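Local coordinates for protein putative Ribokinase II (Escherichia coli O6, PDB 3IQ0) that probably phosphorylates a sugar or related compound at the expense of ATP, as a carbohydrate kinase of the pfkB family and ribokinase clan, at residues 10-15 with 54-59; 40-45 with 258-263; 135-140 with 167-172; 191-196 with 224-229. All coordinates share one frame; numbering follows the deposited sequence.

Contact 1: residues 10-15 with 54-59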
# COMPACT_ATOMS: atom_id res chain seq x y z
N GLY B 10 15.83 -6.97 6.81
CA GLY B 10 14.39 -7.12 6.90
C GLY B 10 13.55 -6.03 6.28
O GLY B 10 13.98 -5.32 5.38
N GLU B 11 12.33 -5.91 6.80
CA GLU B 11 11.38 -4.95 6.29
C GLU B 11 11.49 -3.55 6.88
O GLU B 11 11.71 -3.38 8.08
CB GLU B 11 9.96 -5.47 6.50
CG GLU B 11 9.53 -5.59 7.97
CD GLU B 11 10.04 -6.84 8.66
OE1 GLU B 11 10.92 -7.53 8.10
OE2 GLU B 11 9.57 -7.14 9.78
N ILE B 12 11.35 -2.56 6.00
CA ILE B 12 11.35 -1.16 6.38
C ILE B 12 10.05 -0.65 5.77
O ILE B 12 9.80 -0.84 4.58
CB ILE B 12 12.52 -0.39 5.75
CG1 ILE B 12 13.83 -0.74 6.45
CG2 ILE B 12 12.27 1.11 5.83
CD1 ILE B 12 15.03 -0.04 5.86
N LEU B 13 9.21 -0.04 6.59
CA LEU B 13 7.94 0.47 6.10
C LEU B 13 7.56 1.73 6.86
O LEU B 13 8.27 2.13 7.79
CB LEU B 13 6.84 -0.58 6.30
CG LEU B 13 6.70 -1.21 7.69
CD1 LEU B 13 5.24 -1.31 8.09
CD2 LEU B 13 7.34 -2.58 7.68
N VAL B 14 6.46 2.36 6.45
CA VAL B 14 5.98 3.55 7.14
C VAL B 14 4.66 3.18 7.78
O VAL B 14 3.93 2.32 7.30
CB VAL B 14 5.77 4.76 6.19
CG1 VAL B 14 7.10 5.21 5.60
CG2 VAL B 14 4.79 4.39 5.08
N GLU B 15 4.35 3.83 8.90
CA GLU B 15 3.11 3.56 9.60
C GLU B 15 2.26 4.83 9.55
O GLU B 15 2.79 5.93 9.71
CB GLU B 15 3.39 3.18 11.06
CG GLU B 15 2.17 2.69 11.82
CD GLU B 15 2.52 2.11 13.18
OE1 GLU B 15 2.25 2.78 14.20
OE2 GLU B 15 3.07 0.99 13.22
N CYS B 54 26.40 0.66 13.26
CA CYS B 54 25.55 -0.39 12.69
C CYS B 54 25.08 -0.09 11.28
O CYS B 54 25.29 1.01 10.76
CB CYS B 54 24.34 -0.57 13.59
SG CYS B 54 23.49 1.02 13.85
N GLY B 55 24.42 -1.07 10.66
CA GLY B 55 23.92 -0.90 9.31
C GLY B 55 22.69 -1.78 9.10
O GLY B 55 22.38 -2.62 9.95
N ILE B 56 22.00 -1.59 7.99
CA ILE B 56 20.82 -2.40 7.73
C ILE B 56 20.67 -2.72 6.25
O ILE B 56 20.96 -1.89 5.40
CB ILE B 56 19.52 -1.70 8.25
CG1 ILE B 56 18.31 -2.62 8.05
CG2 ILE B 56 19.33 -0.36 7.56
CD1 ILE B 56 17.03 -2.13 8.72
N ILE B 57 20.26 -3.95 5.96
CA ILE B 57 20.06 -4.40 4.58
C ILE B 57 18.56 -4.50 4.39
O ILE B 57 17.90 -5.31 5.04
CB ILE B 57 20.69 -5.79 4.34
CG1 ILE B 57 22.21 -5.72 4.52
CG2 ILE B 57 20.35 -6.27 2.94
CD1 ILE B 57 22.89 -7.06 4.43
N SER B 58 18.01 -3.67 3.50
CA SER B 58 16.57 -3.68 3.26
C SER B 58 16.25 -3.13 1.87
O SER B 58 17.15 -2.79 1.11
CB SER B 58 15.87 -2.85 4.34
OG SER B 58 14.46 -2.95 4.26
N CYS B 59 14.96 -3.05 1.56
CA CYS B 59 14.49 -2.54 0.27
C CYS B 59 13.32 -1.59 0.45
O CYS B 59 12.39 -1.89 1.20
CB CYS B 59 14.02 -3.68 -0.63
SG CYS B 59 15.31 -4.62 -1.45
O HOH W 1 9.70 -1.18 1.93
O HOH W 2 11.84 -3.59 3.12
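S58 carries its OG on the side away from its own amide, chi1 -173°, and this aims the hydroxyl at the backbone of G10. I12 sets CG1 beside its backbone N, chi1 -74°, and runs extended to CD1, which lays the branch over S58. The hydroxyl donates to G10 O across 2.7 Å, tilted somewhat from the carbonyl plane. It also takes a hydrogen from a water, so S58 OG is held as both donor and acceptor. The packing here is tight: S58 CB lies 3.3 Å from I12 CD1, and S58 OG lies 3.2 Å from I12 CG1. I12 CD1 continues to I56 CD1 at 4.1 Å. One direct backbone bond joins the segments, G10 N to I57 O at 3.2 Å. G10 has a positive phi of 144°, a value readily reached only without a side chain. Beyond G10 no further direct backbone bond joins the segments, and two waters bridge them. The water bound to S58 OG accepts from I12 N and donates to C59 O at 2.6 Å. A second water donates to both I12 O and C59 O, and ties two carbonyls that could not bond each other. E11 points away from segment 54-59, and its carboxylate binds the hydroxyls of S139 and S140. The contact is buried where the chain leaves the main sheet for the smaller one. Strand 54-61 runs between strands 5-9 and 83-86, helix 64-75 packs on I12 and V14, and strand 13-18 pairs with 29-37 and 92-96.

Contact 2: residues 40-45 with 258-263. With ATP (adenosine-5'-triphosphate), chain G.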
# COMPACT_ATOMS: atom_id res chain seq x y z
N PRO B 40 13.00 -4.56 12.06
CA PRO B 40 14.46 -4.42 11.89
C PRO B 40 14.93 -2.97 11.98
O PRO B 40 15.98 -2.69 12.56
CB PRO B 40 14.71 -5.02 10.51
CG PRO B 40 13.60 -6.03 10.36
CD PRO B 40 12.41 -5.27 10.91
N ALA B 41 14.15 -2.06 11.40
CA ALA B 41 14.51 -0.64 11.41
C ALA B 41 14.47 -0.05 12.81
O ALA B 41 15.35 0.73 13.18
CB ALA B 41 13.57 0.14 10.49
N ILE B 42 13.46 -0.40 13.59
CA ILE B 42 13.36 0.10 14.95
C ILE B 42 14.49 -0.49 15.80
O ILE B 42 15.10 0.21 16.61
CB ILE B 42 11.99 -0.25 15.57
CG1 ILE B 42 10.87 0.30 14.68
CG2 ILE B 42 11.89 0.34 16.97
CD1 ILE B 42 9.50 -0.18 15.05
N PHE B 43 14.77 -1.77 15.60
CA PHE B 43 15.85 -2.43 16.32
C PHE B 43 17.16 -1.68 16.07
O PHE B 43 17.85 -1.27 17.01
CB PHE B 43 16.03 -3.88 15.83
CG PHE B 43 17.28 -4.57 16.35
CD1 PHE B 43 17.28 -5.21 17.58
CD2 PHE B 43 18.45 -4.57 15.60
CE1 PHE B 43 18.42 -5.85 18.06
CE2 PHE B 43 19.61 -5.20 16.06
CZ PHE B 43 19.59 -5.85 17.30
N ILE B 44 17.49 -1.52 14.80
CA ILE B 44 18.72 -0.85 14.41
C ILE B 44 18.78 0.61 14.82
O ILE B 44 19.85 1.14 15.08
CB ILE B 44 18.97 -0.99 12.89
CG1 ILE B 44 20.47 -1.11 12.63
CG2 ILE B 44 18.40 0.19 12.13
CD1 ILE B 44 21.07 -2.36 13.22
N ASP B 45 17.63 1.28 14.87
CA ASP B 45 17.63 2.68 15.27
C ASP B 45 18.01 2.76 16.76
O ASP B 45 18.71 3.68 17.19
CB ASP B 45 16.25 3.32 15.06
CG ASP B 45 16.29 4.83 15.16
OD1 ASP B 45 17.07 5.45 14.41
OD2 ASP B 45 15.54 5.40 15.96
N ALA B 258 8.33 -1.93 21.69
CA ALA B 258 8.93 -2.41 22.92
C ALA B 258 9.99 -3.50 22.71
O ALA B 258 11.15 -3.33 23.11
CB ALA B 258 7.85 -2.92 23.85
N GLY B 259 9.58 -4.60 22.09
CA GLY B 259 10.48 -5.71 21.84
C GLY B 259 11.68 -5.37 20.98
O GLY B 259 12.78 -5.86 21.22
N ASP B 260 11.46 -4.54 19.96
CA ASP B 260 12.55 -4.13 19.07
C ASP B 260 13.56 -3.27 19.83
O ASP B 260 14.77 -3.43 19.66
CB ASP B 260 12.00 -3.34 17.88
CG ASP B 260 10.85 -4.06 17.17
OD1 ASP B 260 10.83 -5.31 17.19
OD2 ASP B 260 9.98 -3.37 16.58
N CYS B 261 13.07 -2.37 20.66
CA CYS B 261 13.95 -1.50 21.44
C CYS B 261 14.67 -2.32 22.50
O CYS B 261 15.87 -2.15 22.71
CB CYS B 261 13.14 -0.38 22.09
SG CYS B 261 12.67 0.92 20.91
N PHE B 262 13.94 -3.21 23.16
CA PHE B 262 14.55 -4.08 24.16
C PHE B 262 15.71 -4.80 23.48
O PHE B 262 16.80 -4.90 24.03
CB PHE B 262 13.53 -5.12 24.65
CG PHE B 262 14.11 -6.14 25.61
CD1 PHE B 262 13.96 -5.99 26.97
CD2 PHE B 262 14.85 -7.21 25.13
CE1 PHE B 262 14.52 -6.90 27.87
CE2 PHE B 262 15.43 -8.13 26.02
CZ PHE B 262 15.27 -7.97 27.39
N GLY B 263 15.45 -5.31 22.27
CA GLY B 263 16.47 -6.04 21.52
C GLY B 263 17.69 -5.22 21.15
O GLY B 263 18.83 -5.67 21.34
PG ATP G . 7.24 -7.68 19.78
O1G ATP G . 6.74 -6.29 19.53
O2G ATP G . 6.48 -8.71 18.99
O3G ATP G . 8.73 -7.79 19.45
PB ATP G . 7.82 -8.68 22.51
O1B ATP G . 6.91 -9.62 23.24
O2B ATP G . 9.07 -9.18 21.87
O3B ATP G . 6.99 -7.93 21.35
PA ATP G . 7.31 -7.10 24.83
O1A ATP G . 6.06 -6.34 24.43
O2A ATP G . 7.22 -8.31 25.69
O3A ATP G . 8.15 -7.49 23.49
O5' ATP G . 8.81 -6.26 25.39
C5' ATP G . 9.95 -5.53 25.43
C4' ATP G . 10.44 -5.56 26.86
O4' ATP G . 9.96 -4.23 27.11
C3' ATP G . 9.68 -6.34 27.99
O3' ATP G . 10.21 -7.61 28.31
C2' ATP G . 9.71 -5.36 29.09
O2' ATP G . 10.95 -5.43 29.80
C1' ATP G . 9.47 -4.04 28.42
N9 ATP G . 7.99 -3.70 28.38
C8 ATP G . 7.05 -3.94 27.39
N7 ATP G . 5.83 -3.49 27.72
C5 ATP G . 5.94 -2.93 28.92
C6 ATP G . 5.04 -2.24 29.91
N6 ATP G . 3.75 -2.07 29.59
N1 ATP G . 5.57 -1.78 31.13
C2 ATP G . 6.91 -1.93 31.50
N3 ATP G . 7.80 -2.57 30.63
C4 ATP G . 7.37 -3.07 29.38
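I42 and F43 pack on D260, C261 and G263 where two helices of the ribokinase-like fold meet beside the nucleotide. A258, G259 and D260 lie in the GAGD sequence motif of pfkB kinases. The helix segments run roughly the same way, 39° apart, and their axes come within 7.6 Å. No hydrogen bond joins them; the contact is van der Waals packing. On the aliphatic side, I42 CG2 reaches C261 SG at 4.1 Å. The I42 and D260 side chains cross obliquely. I42 CD1 lies 3.6 Å from D260 OD2, so an apolar branch flanks the carboxylate. The aromatic part is the F43 ring. With chi1 at 170°, CG is trans to the backbone N and the ring extends along the neighbouring helix to G263. F43 CE1 comes within 3.2 Å of G263 C, a close fit against bare backbone. The ring also stacks with H135, and M137 touches both F43 and D260. Ligand contacts are made by the start of helix 258-271. G259 CA lies 3.4 Å from ATP O3A, and F262 CD1 lies 3.5 Å from ATP C4'. Placing this helix start at the phosphates is consistent with the anion hole of relatives, where the helix dipole would probably stabilise negative charge. In those relatives the aspartate of the motif acts as the base, and D260 probably occupies the same place. Its OD1 lies 4.0 Å from ATP O3G.

Contact 3: residues 135-140 with 167-172; sequences HIMGSS and DPNIRK
D167 O is gripped by two amides. G138 N gives it a straight bond of 2.7 Å, and N169 N adds a weak one from its own loop. One step back, D167 N donates to I136 O at 2.9 Å. These bonds form a parallel bridge between M137 and D167 at the ends of their strands. With chi1 at 66°, N169 CG sits between its backbone N and carbonyl carbon, and the side-chain amide reaches S139. N169 OD1 accepts from S139 N at 3.0 Å, but the donor sits above the carbonyl plane, 49° out of it. S139 OG is 3.0 Å from N169 ND2 and is bonded to E11. On the face bearing D167, the selenium of selenomethionine M137 lies 3.8 Å from D167 CB. H135 NE2 approaches the same CB, its ring steeply turned against the carboxylate. The ring is tied to S165 through ND1, and D167 OD2 forms a salt bridge with K228. I170 CG1 packs 3.7 Å from G138 O. Two successive inverse gamma turns, at P168 and N169, lead the chain off the sheet. N169 touches ATP, as expected at the C-terminal edge of the parallel sheet, where ribokinase-like enzymes bind their nucleotide.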
# COMPACT_ATOMS: atom_id res chain seq x y z
N HIS B 135 21.76 -9.52 13.43
CA HIS B 135 20.50 -9.76 14.10
C HIS B 135 19.37 -10.06 13.13
O HIS B 135 19.18 -9.35 12.13
CB HIS B 135 20.12 -8.56 14.96
CG HIS B 135 18.83 -8.74 15.70
ND1 HIS B 135 18.73 -9.51 16.83
CD2 HIS B 135 17.58 -8.30 15.42
CE1 HIS B 135 17.47 -9.54 17.22
NE2 HIS B 135 16.75 -8.81 16.38
N ILE B 136 18.61 -11.10 13.43
CA ILE B 136 17.50 -11.51 12.58
C ILE B 136 16.15 -11.38 13.27
O ILE B 136 15.99 -11.80 14.42
CB ILE B 136 17.68 -12.98 12.12
CG1 ILE B 136 18.90 -13.08 11.21
CG2 ILE B 136 16.45 -13.45 11.36
CD1 ILE B 136 19.34 -14.51 10.95
N MSE B 137 15.19 -10.79 12.57
CA MSE B 137 13.82 -10.63 13.06
C MSE B 137 12.99 -11.71 12.36
O MSE B 137 12.93 -11.75 11.13
CB MSE B 137 13.26 -9.25 12.68
CG MSE B 137 13.82 -8.10 13.48
SE MSE B 137 13.28 -8.23 15.32
CE MSE B 137 14.14 -6.63 15.99
N GLY B 138 12.35 -12.58 13.14
CA GLY B 138 11.53 -13.62 12.54
C GLY B 138 10.41 -13.06 11.68
O GLY B 138 9.95 -13.72 10.74
N SER B 139 10.00 -11.83 11.98
CA SER B 139 8.92 -11.18 11.23
C SER B 139 9.28 -10.93 9.77
O SER B 139 8.42 -10.58 8.97
CB SER B 139 8.56 -9.86 11.89
OG SER B 139 9.67 -8.98 11.85
N SER B 140 10.55 -11.10 9.43
CA SER B 140 11.01 -10.87 8.06
C SER B 140 10.92 -12.11 7.18
O SER B 140 10.90 -12.01 5.96
CB SER B 140 12.45 -10.38 8.06
OG SER B 140 12.60 -9.22 8.86
N ASP B 167 15.35 -12.95 17.02
CA ASP B 167 14.13 -12.57 17.72
C ASP B 167 12.95 -13.14 16.94
O ASP B 167 12.59 -12.63 15.87
CB ASP B 167 14.02 -11.05 17.80
CG ASP B 167 12.72 -10.60 18.43
OD1 ASP B 167 11.76 -11.39 18.46
OD2 ASP B 167 12.66 -9.45 18.90
N PRO B 168 12.30 -14.19 17.47
CA PRO B 168 11.16 -14.86 16.86
C PRO B 168 9.83 -14.12 16.93
O PRO B 168 8.83 -14.69 17.38
CB PRO B 168 11.11 -16.18 17.61
CG PRO B 168 11.42 -15.73 19.00
CD PRO B 168 12.60 -14.79 18.79
N ASN B 169 9.79 -12.87 16.48
CA ASN B 169 8.55 -12.09 16.51
C ASN B 169 7.73 -12.43 15.28
O ASN B 169 7.35 -11.55 14.51
CB ASN B 169 8.86 -10.59 16.56
CG ASN B 169 9.52 -10.09 15.28
OD1 ASN B 169 10.37 -10.76 14.71
ND2 ASN B 169 9.14 -8.89 14.85
N ILE B 170 7.45 -13.72 15.11
CA ILE B 170 6.69 -14.22 13.96
C ILE B 170 5.18 -14.21 14.15
O ILE B 170 4.67 -14.08 15.26
CB ILE B 170 7.08 -15.68 13.63
CG1 ILE B 170 8.59 -15.81 13.46
CG2 ILE B 170 6.40 -16.14 12.36
CD1 ILE B 170 9.28 -16.28 14.70
N ARG B 171 4.47 -14.33 13.03
CA ARG B 171 3.02 -14.42 13.04
C ARG B 171 2.81 -15.92 13.16
O ARG B 171 3.22 -16.68 12.27
CB ARG B 171 2.44 -13.93 11.71
CG ARG B 171 2.70 -12.47 11.40
CD ARG B 171 2.25 -12.14 9.99
NE ARG B 171 0.80 -12.24 9.83
CZ ARG B 171 0.19 -12.67 8.73
NH1 ARG B 171 0.91 -13.04 7.68
NH2 ARG B 171 -1.13 -12.73 8.68
N LYS B 172 2.19 -16.35 14.25
CA LYS B 172 1.95 -17.77 14.51
C LYS B 172 1.57 -18.53 13.24
O LYS B 172 1.91 -19.70 13.10
CB LYS B 172 0.85 -17.93 15.56
CG LYS B 172 0.97 -16.99 16.76
CD LYS B 172 2.28 -17.14 17.50
CE LYS B 172 2.44 -16.07 18.58
NZ LYS B 172 1.32 -16.09 19.57

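Contact 4: residues 191-196 with 224-229; sequences TDIYMP and EVIVKR. With ATP (adenosine-5'-triphosphate), chain G.
I193, M195 and I226 make the apolar centre, lying side by side and pointing the same way. I193 CG2 touches I226 CD1 at 3.8 Å, and M195 CG lies 4.1 Å from I226 CB. F262 and W266 of helix 258-271 pack on I226. On the opposite face Y194 CB meets V225 CG2, and P196 CG meets V227 CG2 at 4.2 Å. P196 CD also sits over one face of the Y194 ring, offset toward the rim. The strands are parallel neighbours of a beta-alpha-beta unit. Its helix 210-220 covers V225 and V227. The backbone ladder runs E224 N to D192 O, Y194 N to E224 O, I226 N to Y194 O and K228 N to P196 O, the last at 3.2 Å. E224 OE1 rests on I193, while OE2 binds Y236 and R270. At the polar edge K228 bends at chi3, -70°, and its ammonium crosses to the carbonyl of M195. NZ donates to M195 O at 2.8 Å and to ATP O2B at 3.0 Å. R229 N makes a weak 3.2 Å bond to ATP O3'.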
# COMPACT_ATOMS: atom_id res chain seq x y z
N THR B 191 21.76 -19.84 15.69
CA THR B 191 21.64 -18.72 16.62
C THR B 191 22.48 -18.86 17.88
O THR B 191 22.58 -19.94 18.46
CB THR B 191 20.17 -18.54 17.05
OG1 THR B 191 19.40 -18.13 15.91
CG2 THR B 191 20.05 -17.49 18.16
N ASP B 192 23.08 -17.76 18.30
CA ASP B 192 23.91 -17.75 19.50
C ASP B 192 23.13 -17.09 20.62
O ASP B 192 23.24 -17.48 21.79
CB ASP B 192 25.20 -16.97 19.24
CG ASP B 192 26.02 -17.56 18.11
OD1 ASP B 192 26.50 -18.70 18.26
OD2 ASP B 192 26.19 -16.89 17.07
N ILE B 193 22.33 -16.09 20.26
CA ILE B 193 21.52 -15.32 21.20
C ILE B 193 20.06 -15.37 20.76
O ILE B 193 19.70 -14.80 19.73
CB ILE B 193 22.00 -13.84 21.25
CG1 ILE B 193 23.48 -13.80 21.66
CG2 ILE B 193 21.16 -13.03 22.24
CD1 ILE B 193 24.09 -12.41 21.63
N TYR B 194 19.23 -16.05 21.54
CA TYR B 194 17.81 -16.19 21.24
C TYR B 194 17.00 -15.25 22.13
O TYR B 194 17.14 -15.28 23.36
CB TYR B 194 17.39 -17.64 21.48
CG TYR B 194 16.06 -18.02 20.86
CD1 TYR B 194 15.73 -17.60 19.57
CD2 TYR B 194 15.15 -18.81 21.55
CE1 TYR B 194 14.53 -17.96 18.98
CE2 TYR B 194 13.93 -19.18 20.97
CZ TYR B 194 13.63 -18.75 19.68
OH TYR B 194 12.43 -19.07 19.11
N MSE B 195 16.15 -14.42 21.54
CA MSE B 195 15.37 -13.46 22.32
C MSE B 195 13.86 -13.53 22.09
O MSE B 195 13.23 -12.59 21.61
CB MSE B 195 15.88 -12.04 22.03
CG MSE B 195 17.38 -11.89 22.27
SE MSE B 195 18.03 -10.10 21.89
CE MSE B 195 18.37 -10.31 20.04
N PRO B 196 13.24 -14.66 22.47
CA PRO B 196 11.79 -14.81 22.29
C PRO B 196 11.01 -14.09 23.36
O PRO B 196 11.52 -13.85 24.46
CB PRO B 196 11.61 -16.32 22.40
CG PRO B 196 12.56 -16.65 23.49
CD PRO B 196 13.81 -15.87 23.09
N GLU B 224 22.82 -17.91 24.82
CA GLU B 224 22.01 -17.05 25.67
C GLU B 224 20.58 -16.96 25.19
O GLU B 224 20.32 -16.83 24.00
CB GLU B 224 22.61 -15.64 25.72
CG GLU B 224 23.97 -15.57 26.40
CD GLU B 224 24.66 -14.24 26.19
OE1 GLU B 224 25.04 -13.95 25.04
OE2 GLU B 224 24.82 -13.49 27.16
N VAL B 225 19.66 -17.04 26.14
CA VAL B 225 18.24 -16.94 25.84
C VAL B 225 17.70 -15.81 26.72
O VAL B 225 17.71 -15.92 27.95
CB VAL B 225 17.50 -18.24 26.19
CG1 VAL B 225 16.00 -18.09 25.92
CG2 VAL B 225 18.07 -19.39 25.37
N ILE B 226 17.27 -14.73 26.08
CA ILE B 226 16.72 -13.60 26.81
C ILE B 226 15.21 -13.57 26.59
O ILE B 226 14.75 -13.31 25.48
CB ILE B 226 17.33 -12.25 26.35
CG1 ILE B 226 18.81 -12.17 26.71
CG2 ILE B 226 16.61 -11.10 27.03
CD1 ILE B 226 19.71 -12.96 25.80
N VAL B 227 14.45 -13.85 27.64
CA VAL B 227 13.00 -13.87 27.53
C VAL B 227 12.35 -12.58 27.99
O VAL B 227 12.52 -12.15 29.13
CB VAL B 227 12.39 -15.04 28.32
CG1 VAL B 227 10.87 -14.94 28.30
CG2 VAL B 227 12.83 -16.36 27.70
N LYS B 228 11.60 -11.97 27.08
CA LYS B 228 10.88 -10.74 27.34
C LYS B 228 9.50 -11.11 27.89
O LYS B 228 8.81 -11.95 27.32
CB LYS B 228 10.75 -9.94 26.04
CG LYS B 228 12.08 -9.40 25.54
CD LYS B 228 12.04 -9.10 24.05
CE LYS B 228 11.97 -10.37 23.24
NZ LYS B 228 11.91 -10.10 21.78
N ARG B 229 9.11 -10.48 29.00
CA ARG B 229 7.84 -10.80 29.63
C ARG B 229 6.86 -9.63 29.73
O ARG B 229 6.17 -9.48 30.73
CB ARG B 229 8.08 -11.37 31.03
CG ARG B 229 9.02 -12.57 31.07
CD ARG B 229 9.24 -13.05 32.50
NE ARG B 229 10.15 -14.19 32.55
CZ ARG B 229 9.91 -15.37 31.97
NH1 ARG B 229 8.79 -15.56 31.29
NH2 ARG B 229 10.80 -16.34 32.07
PG ATP G . 7.24 -7.68 19.78
O1G ATP G . 6.74 -6.29 19.53
O2G ATP G . 6.48 -8.71 18.99
O3G ATP G . 8.73 -7.79 19.45
PB ATP G . 7.82 -8.68 22.51
O1B ATP G . 6.91 -9.62 23.24
O2B ATP G . 9.07 -9.18 21.87
O3B ATP G . 6.99 -7.93 21.35
PA ATP G . 7.31 -7.10 24.83
O1A ATP G . 6.06 -6.34 24.43
O2A ATP G . 7.22 -8.31 25.69
O3A ATP G . 8.15 -7.49 23.49
O5' ATP G . 8.81 -6.26 25.39
C5' ATP G . 9.95 -5.53 25.43
C4' ATP G . 10.44 -5.56 26.86
O4' ATP G . 9.96 -4.23 27.11
C3' ATP G . 9.68 -6.34 27.99
O3' ATP G . 10.21 -7.61 28.31
C2' ATP G . 9.71 -5.36 29.09
O2' ATP G . 10.95 -5.43 29.80
C1' ATP G . 9.47 -4.04 28.42
N9 ATP G . 7.99 -3.70 28.38
C8 ATP G . 7.05 -3.94 27.39
N7 ATP G . 5.83 -3.49 27.72
C5 ATP G . 5.94 -2.93 28.92
C6 ATP G . 5.04 -2.24 29.91
N6 ATP G . 3.75 -2.07 29.59
N1 ATP G . 5.57 -1.78 31.13
C2 ATP G . 6.91 -1.93 31.50
N3 ATP G . 7.80 -2.57 30.63
C4 ATP G . 7.37 -3.07 29.38

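From the N terminus, contact 1 closes the first loop, joining the chain that leaves the main sheet after strand 5-9 to strand 54-61. Helix 39-49 lies inside that loop, and its partner comes only at 258-263. Contacts 1 and 2 therefore cross. Contact 2 closes a much longer loop and ties an early helix to the late helix at the ATP. Contact 3 closes the loop through helix 144-159 and pairs strand 131-137 with the end of strand 163-167. Contact 4 closes the loop through helix 210-220 and pairs strand 193-194 with 224-228. Both nest inside contact 2, in series. Contact 1 touches contact 3, contact 3 touches contact 4, and contacts 2 and 4 meet at ATP.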